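Long-range contact in D-glyceraldehyde dehydrogenase (NADP(+)) (Thermoplasma acidophilum, PDB 5J77), which oxidises D-glyceraldehyde to glycerate with NADP(+) in the non-phosphorylated Entner-Doudoroff pathway: residues S65-R70 / V189-P194. The protein carries 2 engineered substitutions. Residues are numbered along the deposited sequence; the frame is centred on the assembly and turned at random.
Sequences SKIIYR and VEAGVP
R70 reaches from helix 61-77 to the carbonyl oxygen of A191 and makes the one hydrogen bond between the two segments, with R70 NH1 2.7 Å from A191 O. The oxygen sits close to the guanidinium plane, at its edge, and the donor approaches it almost head-on, with a C=O...N angle of 166°. The N-H itself is somewhat bent, at 146°. The chain bends at chi3 (-66°), which turns its end towards this carbonyl, and R70 CD lies 3.4 Å from A191 O. A long, flexible donor suits this exposed margin, since its side chain can span the gap to a backbone acceptor.

That acceptor belongs to the turn closing helix 178-190, a Schellman motif in which G192 takes a positive phi and its N bonds back to V189 O. Glycine fits here because a CB would press on the preceding carbonyl oxygen and also crowd R70 NH1. Helix 178-190 is the helix of a beta-alpha-beta crossover between parallel strands 168-172 and 198-200, and the contact sets its C-terminal turn against the side of helix 61-77, away from the catalytic and coenzyme residues.

The small methyl of A191 lets the backbones close in, A191 CB resting 3.3 Å from I67 O and also against R70 CB. Apolar packing centres on I67. Beta-branched I67 and V193 each offer a buried methyl, I67 CG2 meeting V193 CG2 at 3.7 Å as the side chains cross at about a right angle. I67 CD1 lies 3.9 Å from G192 O, with the apolar ring of P194 a looser neighbour at the exposed end; W56 of helix 39-58 touches both I67 and P194.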
ATOM      1  N   SER A  65      -3.931  -5.225  21.471  1.00 29.78           N
ATOM      2  CA  SER A  65      -2.514  -4.872  21.550  1.00 28.78           C
ATOM      3  C   SER A  65      -2.025  -4.571  22.998  1.00 29.23           C
ATOM      4  O   SER A  65      -0.918  -4.962  23.377  1.00 28.56           O
ATOM      5  CB  SER A  65      -2.144  -3.776  20.570  1.00 26.17           C
ATOM      6  OG  SER A  65      -2.359  -2.508  21.110  1.00 26.57           O
ATOM      7  N   LYS A  66      -2.831  -3.858  23.768  1.00 29.76           N
ATOM      8  CA  LYS A  66      -2.468  -3.603  25.203  1.00 32.01           C
ATOM      9  C   LYS A  66      -2.141  -4.891  26.016  1.00 30.30           C
ATOM     10  O   LYS A  66      -1.179  -4.922  26.755  1.00 31.66           O
ATOM     11  CB  LYS A  66      -3.571  -2.824  25.933  1.00 33.44           C
ATOM     12  CG  LYS A  66      -3.703  -1.404  25.411  1.00 36.53           C
ATOM     13  CD  LYS A  66      -4.732  -0.568  26.122  1.00 39.18           C
ATOM     14  CE  LYS A  66      -4.835   0.750  25.368  1.00 43.36           C
ATOM     15  NZ  LYS A  66      -5.804   1.701  25.989  1.00 48.85           N
ATOM     16  N   ILE A  67      -2.948  -5.916  25.849  1.00 27.50           N
ATOM     17  CA  ILE A  67      -2.731  -7.187  26.469  1.00 29.39           C
ATOM     18  C   ILE A  67      -1.428  -7.840  25.947  1.00 28.90           C
ATOM     19  O   ILE A  67      -0.586  -8.369  26.711  1.00 28.75           O
ATOM     20  CB  ILE A  67      -3.985  -8.131  26.248  1.00 29.94           C
ATOM     21  CG1 ILE A  67      -5.229  -7.577  26.954  1.00 29.86           C
ATOM     22  CG2 ILE A  67      -3.732  -9.549  26.759  1.00 29.99           C
ATOM     23  CD1 ILE A  67      -6.535  -8.090  26.360  1.00 29.58           C
ATOM     24  N   ILE A  68      -1.275  -7.819  24.633  1.00 28.34           N
ATOM     25  CA  ILE A  68      -0.082  -8.382  23.998  1.00 28.40           C
ATOM     26  C   ILE A  68       1.208  -7.649  24.428  1.00 28.51           C
ATOM     27  O   ILE A  68       2.185  -8.307  24.769  1.00 29.41           O
ATOM     28  CB  ILE A  68      -0.219  -8.397  22.482  1.00 27.04           C
ATOM     29  CG1 ILE A  68      -1.382  -9.290  22.083  1.00 25.86           C
ATOM     30  CG2 ILE A  68       1.045  -8.928  21.864  1.00 27.44           C
ATOM     31  CD1 ILE A  68      -1.864  -9.093  20.677  1.00 25.32           C
ATOM     32  N   TYR A  69       1.201  -6.323  24.471  1.00 28.48           N
ATOM     33  CA  TYR A  69       2.319  -5.578  25.039  1.00 29.71           C
ATOM     34  C   TYR A  69       2.592  -5.925  26.520  1.00 31.07           C
ATOM     35  O   TYR A  69       3.786  -6.068  26.937  1.00 29.70           O
ATOM     36  CB  TYR A  69       2.075  -4.055  24.999  1.00 30.15           C
ATOM     37  CG  TYR A  69       2.170  -3.393  23.609  1.00 30.85           C
ATOM     38  CD1 TYR A  69       3.292  -3.565  22.811  1.00 29.23           C
ATOM     39  CD2 TYR A  69       1.138  -2.532  23.151  1.00 31.51           C
ATOM     40  CE1 TYR A  69       3.392  -2.960  21.563  1.00 32.14           C
ATOM     41  CE2 TYR A  69       1.185  -1.908  21.898  1.00 31.89           C
ATOM     42  CZ  TYR A  69       2.333  -2.106  21.105  1.00 32.80           C
ATOM     43  OH  TYR A  69       2.444  -1.486  19.930  1.00 32.15           O
ATOM     44  N   ARG A  70       1.527  -6.082  27.299  1.00 30.98           N
ATOM     45  CA  ARG A  70       1.614  -6.459  28.694  1.00 32.74           C
ATOM     46  C   ARG A  70       2.333  -7.806  28.772  1.00 30.78           C
ATOM     47  O   ARG A  70       3.203  -7.974  29.558  1.00 29.96           O
ATOM     48  CB  ARG A  70       0.232  -6.514  29.347  1.00 36.10           C
ATOM     49  CG  ARG A  70       0.213  -6.246  30.835  1.00 41.36           C
ATOM     50  CD  ARG A  70      -1.209  -6.156  31.391  1.00 48.02           C
ATOM     51  NE  ARG A  70      -1.978  -5.014  30.909  1.00 50.24           N
ATOM     52  CZ  ARG A  70      -3.211  -5.091  30.432  1.00 53.15           C
ATOM     53  NH1 ARG A  70      -3.842  -6.238  30.372  1.00 54.44           N
ATOM     54  NH2 ARG A  70      -3.824  -4.012  30.019  1.00 55.07           N
ATOM     55  N   VAL A 189      -1.685 -15.361  29.617  1.00 30.99           N
ATOM     56  CA  VAL A 189      -2.775 -15.427  30.570  1.00 32.42           C
ATOM     57  C   VAL A 189      -2.618 -14.355  31.688  1.00 34.55           C
ATOM     58  O   VAL A 189      -3.559 -13.573  31.938  1.00 34.13           O
ATOM     59  CB  VAL A 189      -2.877 -16.849  31.141  1.00 32.47           C
ATOM     60  CG1 VAL A 189      -3.883 -16.936  32.303  1.00 32.54           C
ATOM     61  CG2 VAL A 189      -3.283 -17.797  30.008  1.00 31.55           C
ATOM     62  N   GLU A 190      -1.434 -14.254  32.269  1.00 34.11           N
ATOM     63  CA  GLU A 190      -1.148 -13.223  33.257  1.00 36.62           C
ATOM     64  C   GLU A 190      -1.325 -11.833  32.715  1.00 36.60           C
ATOM     65  O   GLU A 190      -1.676 -10.925  33.470  1.00 36.72           O
ATOM     66  CB  GLU A 190       0.275 -13.317  33.819  1.00 37.20           C
ATOM     67  CG  GLU A 190       0.446 -14.519  34.711  1.00 38.52           C
ATOM     68  CD  GLU A 190       1.893 -14.945  34.939  1.00 40.41           C
ATOM     69  OE1 GLU A 190       2.858 -14.297  34.454  1.00 42.28           O
ATOM     70  OE2 GLU A 190       2.053 -15.985  35.620  1.00 41.85           O
ATOM     71  N   ALA A 191      -1.100 -11.654  31.421  1.00 33.79           N
ATOM     72  CA  ALA A 191      -1.325 -10.362  30.840  1.00 33.49           C
ATOM     73  C   ALA A 191      -2.801 -10.001  30.686  1.00 32.31           C
ATOM     74  O   ALA A 191      -3.090  -8.864  30.395  1.00 31.58           O
ATOM     75  CB  ALA A 191      -0.613 -10.215  29.505  1.00 33.40           C
ATOM     76  N   GLY A 192      -3.721 -10.936  30.868  1.00 32.54           N
ATOM     77  CA  GLY A 192      -5.163 -10.635  30.754  1.00 31.97           C
ATOM     78  C   GLY A 192      -5.810 -11.213  29.522  1.00 31.18           C
ATOM     79  O   GLY A 192      -6.888 -10.774  29.155  1.00 33.44           O
ATOM     80  N   VAL A 193      -5.192 -12.172  28.838  1.00 29.45           N
ATOM     81  CA  VAL A 193      -5.868 -12.791  27.723  1.00 31.22           C
ATOM     82  C   VAL A 193      -7.192 -13.431  28.223  1.00 32.95           C
ATOM     83  O   VAL A 193      -7.152 -14.273  29.166  1.00 34.73           O
ATOM     84  CB  VAL A 193      -5.010 -13.852  26.999  1.00 30.44           C
ATOM     85  CG1 VAL A 193      -5.862 -14.598  26.012  1.00 30.86           C
ATOM     86  CG2 VAL A 193      -3.953 -13.164  26.169  1.00 30.79           C
ATOM     87  N   PRO A 194      -8.343 -13.027  27.643  1.00 33.63           N
ATOM     88  CA  PRO A 194      -9.624 -13.561  28.225  1.00 35.42           C
ATOM     89  C   PRO A 194      -9.811 -15.052  27.980  1.00 36.28           C
ATOM     90  O   PRO A 194      -9.225 -15.661  27.057  1.00 34.55           O
ATOM     91  CB  PRO A 194     -10.723 -12.766  27.482  1.00 34.83           C
ATOM     92  CG  PRO A 194     -10.016 -11.516  26.927  1.00 33.85           C
ATOM     93  CD  PRO A 194      -8.597 -11.923  26.686  1.00 33.53           C
TER